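Local coordinates for protein esterase (PDB 7ATL) that hydrolyses carboxylic esters as a family VIII carboxylesterase with a beta-lactamase-like fold and also shows promiscuous acyltransferase activity, at residues L31-G36 with D273-V278; I71-M76 with E279-G284; S116-L121 with A300-H305. All blocks are in the same frame, centred on the assembly; numbering follows the deposited sequence.

Interaction 1: L31-G36 with D273-V278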
ATOM      1  N   LEU A  31       4.675 -10.472 -11.165  1.00 29.17           N
ATOM      2  CA  LEU A  31       4.007 -11.795 -11.024  1.00 30.37           C
ATOM      3  C   LEU A  31       2.551 -11.689 -11.526  1.00 33.29           C
ATOM      4  O   LEU A  31       1.847 -10.688 -11.208  1.00 33.57           O
ATOM      5  CB  LEU A  31       4.037 -12.217  -9.555  1.00 31.06           C
ATOM      6  CG  LEU A  31       5.409 -12.293  -8.878  1.00 33.68           C
ATOM      7  CD1 LEU A  31       5.288 -12.864  -7.464  1.00 36.67           C
ATOM      8  CD2 LEU A  31       6.403 -13.121  -9.669  1.00 33.68           C
ATOM      9  N   ILE A  32       2.094 -12.667 -12.306  1.00 31.63           N
ATOM     10  CA  ILE A  32       0.680 -12.746 -12.771  1.00 30.54           C
ATOM     11  C   ILE A  32       0.158 -14.159 -12.506  1.00 31.00           C
ATOM     12  O   ILE A  32       0.841 -15.133 -12.904  1.00 30.97           O
ATOM     13  CB  ILE A  32       0.542 -12.359 -14.252  1.00 30.01           C
ATOM     14  CG1 ILE A  32       1.115 -10.970 -14.520  1.00 29.95           C
ATOM     15  CG2 ILE A  32      -0.908 -12.480 -14.696  1.00 30.98           C
ATOM     16  CD1 ILE A  32       1.669 -10.819 -15.909  1.00 31.83           C
ATOM     17  N   ALA A  33      -1.001 -14.240 -11.849  1.00 30.50           N
ATOM     18  CA  ALA A  33      -1.767 -15.477 -11.601  1.00 30.24           C
ATOM     19  C   ALA A  33      -3.077 -15.397 -12.382  1.00 29.29           C
ATOM     20  O   ALA A  33      -3.616 -14.277 -12.527  1.00 27.20           O
ATOM     21  CB  ALA A  33      -2.018 -15.631 -10.121  1.00 31.60           C
ATOM     22  N   ARG A  34      -3.537 -16.527 -12.916  1.00 30.49           N
ATOM     23  CA  ARG A  34      -4.949 -16.698 -13.339  1.00 31.63           C
ATOM     24  C   ARG A  34      -5.526 -17.899 -12.596  1.00 30.26           C
ATOM     25  O   ARG A  34      -4.855 -18.963 -12.546  1.00 27.29           O
ATOM     26  CB  ARG A  34      -5.085 -16.840 -14.853  1.00 33.59           C
ATOM     27  CG  ARG A  34      -6.533 -16.761 -15.318  1.00 35.41           C
ATOM     28  CD  ARG A  34      -6.670 -17.114 -16.775  1.00 34.96           C
ATOM     29  NE  ARG A  34      -5.996 -16.091 -17.561  1.00 39.63           N
ATOM     30  CZ  ARG A  34      -4.898 -16.271 -18.302  1.00 41.84           C
ATOM     31  NH1 ARG A  34      -4.311 -17.458 -18.394  1.00 44.14           N
ATOM     32  NH2 ARG A  34      -4.388 -15.246 -18.961  1.00 38.59           N
ATOM     33  N   HIS A  35      -6.701 -17.718 -11.990  1.00 30.03           N
ATOM     34  CA  HIS A  35      -7.321 -18.744 -11.115  1.00 30.91           C
ATOM     35  C   HIS A  35      -6.281 -19.297 -10.123  1.00 30.68           C
ATOM     36  O   HIS A  35      -6.361 -20.497  -9.808  1.00 30.85           O
ATOM     37  CB  HIS A  35      -7.935 -19.852 -11.978  1.00 31.57           C
ATOM     38  CG  HIS A  35      -9.216 -19.443 -12.601  1.00 35.57           C
ATOM     39  ND1 HIS A  35     -10.386 -19.242 -11.832  1.00 37.45           N
ATOM     40  CD2 HIS A  35      -9.531 -19.202 -13.896  1.00 35.60           C
ATOM     41  CE1 HIS A  35     -11.365 -18.902 -12.641  1.00 36.80           C
ATOM     42  NE2 HIS A  35     -10.862 -18.874 -13.920  1.00 38.06           N
ATOM     43  N   GLY A  36      -5.348 -18.462  -9.639  1.00 30.99           N
ATOM     44  CA  GLY A  36      -4.451 -18.796  -8.514  1.00 28.65           C
ATOM     45  C   GLY A  36      -3.143 -19.400  -8.958  1.00 28.15           C
ATOM     46  O   GLY A  36      -2.338 -19.680  -8.110  1.00 30.29           O
ATOM     47  N   ASP A 273       4.967 -12.881  -1.640  1.00 28.03           N
ATOM     48  CA  ASP A 273       4.165 -12.684  -0.405  1.00 27.74           C
ATOM     49  C   ASP A 273       3.006 -11.760  -0.788  1.00 25.88           C
ATOM     50  O   ASP A 273       1.888 -12.065  -0.441  1.00 26.09           O
ATOM     51  CB  ASP A 273       5.005 -12.219   0.792  1.00 31.59           C
ATOM     52  CG  ASP A 273       5.839 -13.284   1.512  1.00 31.84           C
ATOM     53  OD1 ASP A 273       5.607 -14.500   1.321  1.00 31.77           O
ATOM     54  OD2 ASP A 273       6.723 -12.883   2.281  1.00 34.16           O
ATOM     55  N   VAL A 274       3.236 -10.735  -1.597  1.00 26.26           N
ATOM     56  CA  VAL A 274       2.158  -9.786  -2.005  1.00 25.81           C
ATOM     57  C   VAL A 274       1.125 -10.529  -2.861  1.00 27.48           C
ATOM     58  O   VAL A 274      -0.076 -10.223  -2.740  1.00 26.94           O
ATOM     59  CB  VAL A 274       2.751  -8.565  -2.736  1.00 25.19           C
ATOM     60  CG1 VAL A 274       1.683  -7.636  -3.306  1.00 24.77           C
ATOM     61  CG2 VAL A 274       3.703  -7.800  -1.829  1.00 25.21           C
ATOM     62  N   LEU A 275       1.563 -11.468  -3.698  1.00 28.83           N
ATOM     63  CA  LEU A 275       0.649 -12.207  -4.598  1.00 29.75           C
ATOM     64  C   LEU A 275      -0.260 -13.101  -3.756  1.00 29.80           C
ATOM     65  O   LEU A 275      -1.446 -13.207  -4.108  1.00 27.60           O
ATOM     66  CB  LEU A 275       1.444 -13.035  -5.606  1.00 33.37           C
ATOM     67  CG  LEU A 275       0.574 -13.841  -6.571  1.00 35.29           C
ATOM     68  CD1 LEU A 275      -0.445 -12.952  -7.268  1.00 35.64           C
ATOM     69  CD2 LEU A 275       1.424 -14.547  -7.603  1.00 37.01           C
ATOM     70  N   GLN A 276       0.282 -13.720  -2.696  1.00 31.72           N
ATOM     71  CA  GLN A 276      -0.493 -14.517  -1.705  1.00 31.75           C
ATOM     72  C   GLN A 276      -1.576 -13.606  -1.139  1.00 31.90           C
ATOM     73  O   GLN A 276      -2.745 -14.021  -1.100  1.00 33.46           O
ATOM     74  CB  GLN A 276       0.372 -15.013  -0.541  1.00 38.09           C
ATOM     75  CG  GLN A 276       1.150 -16.296  -0.811  1.00 42.04           C
ATOM     76  CD  GLN A 276       0.207 -17.338  -1.365  1.00 47.03           C
ATOM     77  OE1 GLN A 276      -0.779 -17.738  -0.724  1.00 44.60           O
ATOM     78  NE2 GLN A 276       0.469 -17.734  -2.600  1.00 45.39           N
ATOM     79  N   LEU A 277      -1.187 -12.401  -0.719  1.00 28.00           N
ATOM     80  CA  LEU A 277      -2.126 -11.409  -0.140  1.00 27.64           C
ATOM     81  C   LEU A 277      -3.243 -11.078  -1.154  1.00 28.17           C
ATOM     82  O   LEU A 277      -4.425 -11.056  -0.768  1.00 27.73           O
ATOM     83  CB  LEU A 277      -1.335 -10.158   0.246  1.00 26.72           C
ATOM     84  CG  LEU A 277      -2.185  -8.918   0.496  1.00 26.42           C
ATOM     85  CD1 LEU A 277      -3.099  -9.163   1.696  1.00 27.37           C
ATOM     86  CD2 LEU A 277      -1.313  -7.681   0.699  1.00 26.17           C
ATOM     87  N   VAL A 278      -2.892 -10.779  -2.402  1.00 26.82           N
ATOM     88  CA  VAL A 278      -3.876 -10.304  -3.411  1.00 27.21           C
ATOM     89  C   VAL A 278      -4.823 -11.459  -3.795  1.00 28.23           C
ATOM     90  O   VAL A 278      -6.055 -11.201  -3.885  1.00 30.85           O
ATOM     91  CB  VAL A 278      -3.171  -9.677  -4.623  1.00 26.78           C
ATOM     92  CG1 VAL A 278      -4.154  -9.295  -5.714  1.00 27.05           C
ATOM     93  CG2 VAL A 278      -2.333  -8.469  -4.219  1.00 27.56           C
TER
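Leu275 pushes its forked end from helix 271-283 against the face of strand 27-34, where it meets Leu31 with one methyl and Ala33 with the other. Its CG stands anti to the backbone N (chi1 180°), which carries the branch straight out from the helix towards the strand. CD2 approaches the base of the Leu31 side chain, 4.0 Å from Leu31 CB, while CD1 reaches the single methyl of Ala33, with Leu275 CD1 and Ala33 CB 4.2 Å apart. The two strand residues are two positions apart and so present their side chains on the same face; Leu31 CB and Ala33 CB lie 7.0 Å from each other, and the leucine fork spans the interval.

Leu31 answers with its own branch. CG lies anti to the carbonyl carbon (chi1 -56°), and CD1 runs up alongside the Leu275 branch, coming to 4.2 Å from Leu275 CD2. All three residues are buried and every meeting atom is carbon, so the contact is van der Waals packing of moderate closeness. The backbones stay well separated, the nearest CA atoms, of Leu31 and Leu275, being 7.3 Å apart.

The strand itself is held by backbone bonds from Leu31 to Val358 and from Ala33 to Ser356. This is a helix packed on the antiparallel sheet of the beta-lactamase-like fold: Leu275 reaches strand 27-34 and also touches Ser356 of strand 355-361, Val274 packs on Val358 of that strand, and Leu277 turns to Pro69 and Tyr70 of helix 67-80.

Interaction 2: I71-M76 with E279-G284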
ATOM      1  N   ILE A  71      -2.380  -4.782   6.443  1.00 26.69           N
ATOM      2  CA  ILE A  71      -2.892  -4.474   7.810  1.00 26.39           C
ATOM      3  C   ILE A  71      -4.422  -4.395   7.748  1.00 27.54           C
ATOM      4  O   ILE A  71      -5.074  -4.789   8.759  1.00 28.27           O
ATOM      5  CB  ILE A  71      -2.239  -3.219   8.406  1.00 26.78           C
ATOM      6  CG1 ILE A  71      -0.716  -3.328   8.409  1.00 26.58           C
ATOM      7  CG2 ILE A  71      -2.774  -2.949   9.804  1.00 27.57           C
ATOM      8  CD1 ILE A  71      -0.184  -4.455   9.246  1.00 26.69           C
ATOM      9  N   THR A  72      -4.977  -3.966   6.613  1.00 25.60           N
ATOM     10  CA  THR A  72      -6.434  -4.075   6.348  1.00 25.91           C
ATOM     11  C   THR A  72      -6.845  -5.553   6.470  1.00 26.39           C
ATOM     12  O   THR A  72      -7.851  -5.830   7.152  1.00 26.46           O
ATOM     13  CB  THR A  72      -6.799  -3.469   4.992  1.00 24.84           C
ATOM     14  OG1 THR A  72      -6.446  -2.086   5.043  1.00 21.70           O
ATOM     15  CG2 THR A  72      -8.264  -3.650   4.653  1.00 23.96           C
ATOM     16  N   LEU A  73      -6.077  -6.478   5.883  1.00 26.92           N
ATOM     17  CA  LEU A  73      -6.352  -7.939   6.004  1.00 26.12           C
ATOM     18  C   LEU A  73      -6.347  -8.355   7.478  1.00 25.87           C
ATOM     19  O   LEU A  73      -7.229  -9.122   7.850  1.00 26.74           O
ATOM     20  CB  LEU A  73      -5.352  -8.814   5.238  1.00 25.68           C
ATOM     21  CG  LEU A  73      -5.605 -10.316   5.428  1.00 25.47           C
ATOM     22  CD1 LEU A  73      -7.055 -10.642   5.118  1.00 26.82           C
ATOM     23  CD2 LEU A  73      -4.700 -11.163   4.572  1.00 26.10           C
ATOM     24  N   ALA A  74      -5.375  -7.917   8.276  1.00 25.72           N
ATOM     25  CA  ALA A  74      -5.294  -8.293   9.705  1.00 25.49           C
ATOM     26  C   ALA A  74      -6.603  -7.891  10.404  1.00 25.18           C
ATOM     27  O   ALA A  74      -7.179  -8.734  11.111  1.00 26.36           O
ATOM     28  CB  ALA A  74      -4.081  -7.662  10.336  1.00 25.70           C
ATOM     29  N   ALA A  75      -7.059  -6.658  10.187  1.00 24.46           N
ATOM     30  CA  ALA A  75      -8.309  -6.087  10.739  1.00 24.96           C
ATOM     31  C   ALA A  75      -9.532  -6.892  10.285  1.00 25.39           C
ATOM     32  O   ALA A  75     -10.411  -7.166  11.132  1.00 23.58           O
ATOM     33  CB  ALA A  75      -8.463  -4.655  10.286  1.00 25.29           C
ATOM     34  N   MET A  76      -9.640  -7.179   8.985  1.00 25.96           N
ATOM     35  CA  MET A  76     -10.827  -7.870   8.438  1.00 26.76           C
ATOM     36  C   MET A  76     -10.922  -9.275   9.042  1.00 26.99           C
ATOM     37  O   MET A  76     -12.056  -9.760   9.312  1.00 28.47           O
ATOM     38  CB  MET A  76     -10.768  -7.961   6.921  1.00 27.48           C
ATOM     39  CG  MET A  76     -10.993  -6.636   6.234  1.00 29.49           C
ATOM     40  SD  MET A  76     -12.352  -5.640   6.846  1.00 29.11           S
ATOM     41  CE  MET A  76     -13.712  -6.782   6.628  1.00 29.35           C
ATOM     42  N   GLU A 279      -4.313 -12.678  -4.002  1.00 27.11           N
ATOM     43  CA  GLU A 279      -5.155 -13.878  -4.270  1.00 26.57           C
ATOM     44  C   GLU A 279      -6.160 -14.052  -3.122  1.00 25.89           C
ATOM     45  O   GLU A 279      -7.369 -14.176  -3.401  1.00 25.61           O
ATOM     46  CB  GLU A 279      -4.299 -15.133  -4.454  1.00 27.98           C
ATOM     47  CG  GLU A 279      -3.935 -15.382  -5.902  1.00 29.42           C
ATOM     48  CD  GLU A 279      -5.152 -15.647  -6.765  1.00 29.61           C
ATOM     49  OE1 GLU A 279      -5.786 -16.721  -6.547  1.00 30.59           O
ATOM     50  OE2 GLU A 279      -5.488 -14.762  -7.605  1.00 28.19           O
ATOM     51  N   THR A 280      -5.696 -13.984  -1.876  1.00 25.40           N
ATOM     52  CA  THR A 280      -6.535 -14.073  -0.652  1.00 26.64           C
ATOM     53  C   THR A 280      -7.663 -13.028  -0.676  1.00 29.19           C
ATOM     54  O   THR A 280      -8.819 -13.378  -0.379  1.00 29.64           O
ATOM     55  CB  THR A 280      -5.664 -13.914   0.594  1.00 27.09           C
ATOM     56  OG1 THR A 280      -4.640 -14.908   0.531  1.00 25.88           O
ATOM     57  CG2 THR A 280      -6.456 -14.065   1.873  1.00 28.71           C
ATOM     58  N   LEU A 281      -7.343 -11.790  -1.028  1.00 29.24           N
ATOM     59  CA  LEU A 281      -8.330 -10.697  -1.142  1.00 29.94           C
ATOM     60  C   LEU A 281      -9.294 -11.003  -2.286  1.00 30.08           C
ATOM     61  O   LEU A 281     -10.449 -10.611  -2.167  1.00 36.05           O
ATOM     62  CB  LEU A 281      -7.594  -9.366  -1.364  1.00 30.20           C
ATOM     63  CG  LEU A 281      -6.736  -8.873  -0.193  1.00 28.77           C
ATOM     64  CD1 LEU A 281      -6.379  -7.412  -0.379  1.00 28.92           C
ATOM     65  CD2 LEU A 281      -7.424  -9.065   1.161  1.00 27.86           C
ATOM     66  N   ARG A 282      -8.847 -11.655  -3.352  1.00 28.74           N
ATOM     67  CA  ARG A 282      -9.698 -11.875  -4.552  1.00 30.52           C
ATOM     68  C   ARG A 282     -10.814 -12.903  -4.268  1.00 31.15           C
ATOM     69  O   ARG A 282     -11.913 -12.710  -4.814  1.00 34.86           O
ATOM     70  CB  ARG A 282      -8.852 -12.330  -5.746  1.00 31.34           C
ATOM     71  CG  ARG A 282      -9.671 -12.599  -6.999  1.00 31.67           C
ATOM     72  CD  ARG A 282      -8.817 -12.925  -8.211  1.00 33.09           C
ATOM     73  NE  ARG A 282      -8.248 -14.260  -8.103  1.00 33.53           N
ATOM     74  CZ  ARG A 282      -8.881 -15.400  -8.358  1.00 31.20           C
ATOM     75  NH1 ARG A 282     -10.150 -15.409  -8.754  1.00 29.42           N
ATOM     76  NH2 ARG A 282      -8.220 -16.535  -8.191  1.00 31.91           N
ATOM     77  N   THR A 283     -10.555 -13.976  -3.502  1.00 28.60           N
ATOM     78  CA  THR A 283     -11.451 -15.168  -3.394  1.00 28.68           C
ATOM     79  C   THR A 283     -11.746 -15.570  -1.937  1.00 29.28           C
ATOM     80  O   THR A 283     -12.686 -16.346  -1.737  1.00 31.99           O
ATOM     81  CB  THR A 283     -10.837 -16.389  -4.097  1.00 27.88           C
ATOM     82  OG1 THR A 283      -9.714 -16.785  -3.307  1.00 28.03           O
ATOM     83  CG2 THR A 283     -10.409 -16.134  -5.528  1.00 26.48           C
ATOM     84  N   GLY A 284     -10.972 -15.099  -0.962  1.00 30.12           N
ATOM     85  CA  GLY A 284     -10.878 -15.722   0.373  1.00 31.51           C
ATOM     86  C   GLY A 284     -10.005 -16.959   0.336  1.00 32.33           C
ATOM     87  O   GLY A 284      -9.516 -17.281  -0.756  1.00 30.13           O
TER
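Leu73, reaching out from helix 67-80, sets its two methyls on consecutive residues of helix 271-283. Leu73 CD2 lies 4.3 Å from Thr280 CG2, and Leu73 CD1 is likewise 4.3 Å from Leu281 CD2. A first torsion of 177° carries CG away from the backbone N and extends the fork across a gap of 7.9 Å between the CA atoms of Leu73 and Leu281. The methyl of Thr280 facing Leu73 goes with a bond from its OG1 to Gln276 O one turn back. This buried apolar packing is rather loose, covering 99 Å² in all.

Much closer is the grip on the other flank of helix 271-283, where Arg282 holds Glu279 side-on: Arg282 NE to Glu279 OE2 at 2.8 Å, in the guanidinium plane, and NH2 to OE1 at 2.9 Å, tilted 17° from it. Both residues are buried, and Glu279 OE2 also binds Ser356 OG. Thr283, partly exposed, marks the more open side.

The contact joins this helix to helix 67-80, whose start carries the probable SxxK lysine, Lys68. Met297 of helix 291-297 touches Thr72, Met76 and Leu281, Leu182 of helix 174-186 backs Ala74 and Ala75, and Tyr349 of strand 345-350 touches Leu281 and Arg282.

Interaction 3: S116-L121 with A300-H305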
ATOM      1  N   SER A 116     -11.403   2.971   4.815  1.00 23.82           N
ATOM      2  CA  SER A 116     -11.774   3.599   3.524  1.00 24.42           C
ATOM      3  C   SER A 116     -11.265   5.037   3.479  1.00 25.06           C
ATOM      4  O   SER A 116     -11.572   5.741   2.499  1.00 27.57           O
ATOM      5  CB  SER A 116     -13.272   3.516   3.288  1.00 25.30           C
ATOM      6  OG  SER A 116     -13.691   2.161   3.159  1.00 25.44           O
ATOM      7  N   HIS A 117     -10.507   5.465   4.489  1.00 25.16           N
ATOM      8  CA  HIS A 117      -9.842   6.798   4.512  1.00 23.94           C
ATOM      9  C   HIS A 117     -10.893   7.916   4.492  1.00 21.85           C
ATOM     10  O   HIS A 117     -10.682   8.893   3.771  1.00 21.44           O
ATOM     11  CB  HIS A 117      -8.853   6.928   3.335  1.00 24.48           C
ATOM     12  CG  HIS A 117      -7.664   6.035   3.440  1.00 24.87           C
ATOM     13  ND1 HIS A 117      -6.598   6.337   4.252  1.00 24.76           N
ATOM     14  CD2 HIS A 117      -7.378   4.850   2.855  1.00 24.76           C
ATOM     15  CE1 HIS A 117      -5.699   5.373   4.161  1.00 25.51           C
ATOM     16  NE2 HIS A 117      -6.158   4.445   3.318  1.00 24.66           N
ATOM     17  N   THR A 118     -11.965   7.777   5.265  1.00 21.00           N
ATOM     18  CA  THR A 118     -13.054   8.774   5.390  1.00 21.73           C
ATOM     19  C   THR A 118     -13.063   9.310   6.822  1.00 22.71           C
ATOM     20  O   THR A 118     -14.031   9.999   7.180  1.00 24.92           O
ATOM     21  CB  THR A 118     -14.417   8.153   5.028  1.00 22.04           C
ATOM     22  OG1 THR A 118     -14.711   7.115   5.969  1.00 23.36           O
ATOM     23  CG2 THR A 118     -14.472   7.560   3.637  1.00 21.57           C
ATOM     24  N   ALA A 119     -12.049   8.983   7.629  1.00 23.52           N
ATOM     25  CA  ALA A 119     -11.946   9.356   9.067  1.00 24.02           C
ATOM     26  C   ALA A 119     -11.733  10.865   9.268  1.00 24.73           C
ATOM     27  O   ALA A 119     -11.823  11.322  10.428  1.00 24.65           O
ATOM     28  CB  ALA A 119     -10.802   8.621   9.698  1.00 24.62           C
ATOM     29  N   GLY A 120     -11.399  11.599   8.201  1.00 25.24           N
ATOM     30  CA  GLY A 120     -11.059  13.032   8.265  1.00 26.19           C
ATOM     31  C   GLY A 120      -9.590  13.263   8.581  1.00 25.92           C
ATOM     32  O   GLY A 120      -9.180  14.444   8.775  1.00 27.17           O
ATOM     33  N   LEU A 121      -8.804  12.193   8.583  1.00 23.96           N
ATOM     34  CA  LEU A 121      -7.341  12.271   8.777  1.00 25.17           C
ATOM     35  C   LEU A 121      -6.664  12.659   7.461  1.00 24.44           C
ATOM     36  O   LEU A 121      -7.331  12.629   6.374  1.00 22.68           O
ATOM     37  CB  LEU A 121      -6.863  10.924   9.312  1.00 25.57           C
ATOM     38  CG  LEU A 121      -7.455  10.566  10.671  1.00 25.76           C
ATOM     39  CD1 LEU A 121      -7.248   9.092  10.997  1.00 25.94           C
ATOM     40  CD2 LEU A 121      -6.852  11.452  11.747  1.00 24.77           C
ATOM     41  N   ALA A 300     -17.856  -0.662  -3.211  1.00 31.22           N
ATOM     42  CA  ALA A 300     -17.586   0.790  -3.269  1.00 31.85           C
ATOM     43  C   ALA A 300     -18.137   1.485  -2.007  1.00 30.49           C
ATOM     44  O   ALA A 300     -19.057   2.306  -2.149  1.00 29.17           O
ATOM     45  CB  ALA A 300     -18.188   1.359  -4.530  1.00 31.50           C
ATOM     46  N   HIS A 301     -17.564   1.191  -0.825  1.00 29.84           N
ATOM     47  CA  HIS A 301     -17.846   1.870   0.473  1.00 27.62           C
ATOM     48  C   HIS A 301     -17.701   3.375   0.265  1.00 26.00           C
ATOM     49  O   HIS A 301     -18.473   4.093   0.853  1.00 26.04           O
ATOM     50  CB  HIS A 301     -16.935   1.382   1.605  1.00 27.15           C
ATOM     51  CG  HIS A 301     -17.153  -0.049   1.964  1.00 28.41           C
ATOM     52  ND1 HIS A 301     -18.194  -0.447   2.772  1.00 27.52           N
ATOM     53  CD2 HIS A 301     -16.486  -1.170   1.604  1.00 26.94           C
ATOM     54  CE1 HIS A 301     -18.148  -1.756   2.898  1.00 28.83           C
ATOM     55  NE2 HIS A 301     -17.110  -2.220   2.195  1.00 26.81           N
ATOM     56  N   VAL A 302     -16.759   3.784  -0.585  1.00 25.06           N
ATOM     57  CA  VAL A 302     -16.633   5.157  -1.134  1.00 26.00           C
ATOM     58  C   VAL A 302     -16.958   5.067  -2.621  1.00 27.73           C
ATOM     59  O   VAL A 302     -16.342   4.239  -3.280  1.00 26.66           O
ATOM     60  CB  VAL A 302     -15.227   5.730  -0.896  1.00 24.36           C
ATOM     61  CG1 VAL A 302     -14.955   6.921  -1.799  1.00 24.61           C
ATOM     62  CG2 VAL A 302     -15.027   6.094   0.562  1.00 23.28           C
ATOM     63  N   GLY A 303     -17.889   5.898  -3.110  1.00 30.14           N
ATOM     64  CA  GLY A 303     -18.340   5.909  -4.517  1.00 29.15           C
ATOM     65  C   GLY A 303     -17.265   6.442  -5.441  1.00 27.95           C
ATOM     66  O   GLY A 303     -16.338   7.079  -4.934  1.00 25.70           O
ATOM     67  N   SER A 304     -17.388   6.168  -6.745  1.00 30.43           N
ATOM     68  CA  SER A 304     -16.442   6.574  -7.824  1.00 31.27           C
ATOM     69  C   SER A 304     -16.459   8.099  -8.051  1.00 31.25           C
ATOM     70  O   SER A 304     -15.637   8.590  -8.847  1.00 29.50           O
ATOM     71  CB  SER A 304     -16.715   5.804  -9.107  1.00 32.43           C
ATOM     72  OG  SER A 304     -18.104   5.745  -9.420  1.00 32.42           O
ATOM     73  N   HIS A 305     -17.340   8.831  -7.368  1.00 34.87           N
ATOM     74  CA  HIS A 305     -17.317  10.319  -7.313  1.00 38.80           C
ATOM     75  C   HIS A 305     -15.937  10.741  -6.787  1.00 34.44           C
ATOM     76  O   HIS A 305     -15.449  11.787  -7.225  1.00 30.48           O
ATOM     77  CB  HIS A 305     -18.545  10.895  -6.554  1.00 42.62           C
ATOM     78  CG  HIS A 305     -18.555  10.690  -5.073  1.00 54.28           C
ATOM     79  ND1 HIS A 305     -18.039  11.634  -4.185  1.00 66.62           N
ATOM     80  CD2 HIS A 305     -19.026   9.673  -4.309  1.00 61.67           C
ATOM     81  CE1 HIS A 305     -18.169  11.192  -2.944  1.00 67.33           C
ATOM     82  NE2 HIS A 305     -18.770   9.987  -2.991  1.00 66.06           N
TER
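Thr118 and Val302 meet methyl to methyl, with Thr118 CG2 3.5 Å from Val302 CG2 and the two side chains passing one another in opposing senses. The same Val302 methyl serves Ser116 too: CG2 lies 4.1 Å from Ser116 CB and 4.0 Å from Ser116 O. One branch of the valine is therefore touched by two residues of the loop. Val302 CG1 lies anti to the backbone N (chi1 163°), and this leaves CG2 anti to the carbonyl carbon and turned to the loop. Beside this cluster, Ser116 OG comes to 3.7 Å from His301 CB, a packing contact.

On both sides the backbone departs from regular structure at the contact. His117 has positive phi (63°) and closes helix 111-116 with a Schellman motif, so the chain turns and Thr118 follows Ser116 on the side facing Val302. Across from it, His301 and Val302 together face Phe315 in a classic beta bulge, which allows both of these neighbouring residues to direct their CB atoms towards the 116-121 loop. Val302 keeps a backbone hydrogen bond to Phe315, the last residue of edge strand 313-315.

The polar ends are positioned from further out. Ser116 OG is bonded to Gly316 O, just beyond that strand. His301 NE2 bonds Leu296 O in helix 291-297, and its ring stacks with Phe317. On the loop side, His117 ND1 is bonded to Ser172 OG, and backbone bonds join His117 to Arg170 and Thr118 to Gly166.

In the fold
Interactions 1 and 2 occupy successive turns of helix 271-283, with centres 12 Å apart. They meet at two places: Leu277 CD1 lies 3.9 Å from Leu73 CD2, and the turn at His35 and Gly36 packs on the ion pair, Gly36 CA being 3.2 Å from Glu279 OE1. Interaction 3 touches neither: its nearest atoms are about 7 Å from interaction 2 and about 13 Å from interaction 1. Helix 291-297 bridges the first gap, Met297 packing on interaction 2 and Leu296 bonding His301. Helix 67-80 carries Lys68 of a probable SxxK motif begun by Ser65, and the 116-121 loop leads to its likely partner Tyr123, as in class C beta-lactamases. A bound PEG lies about 12 Å from the Val302 side chain.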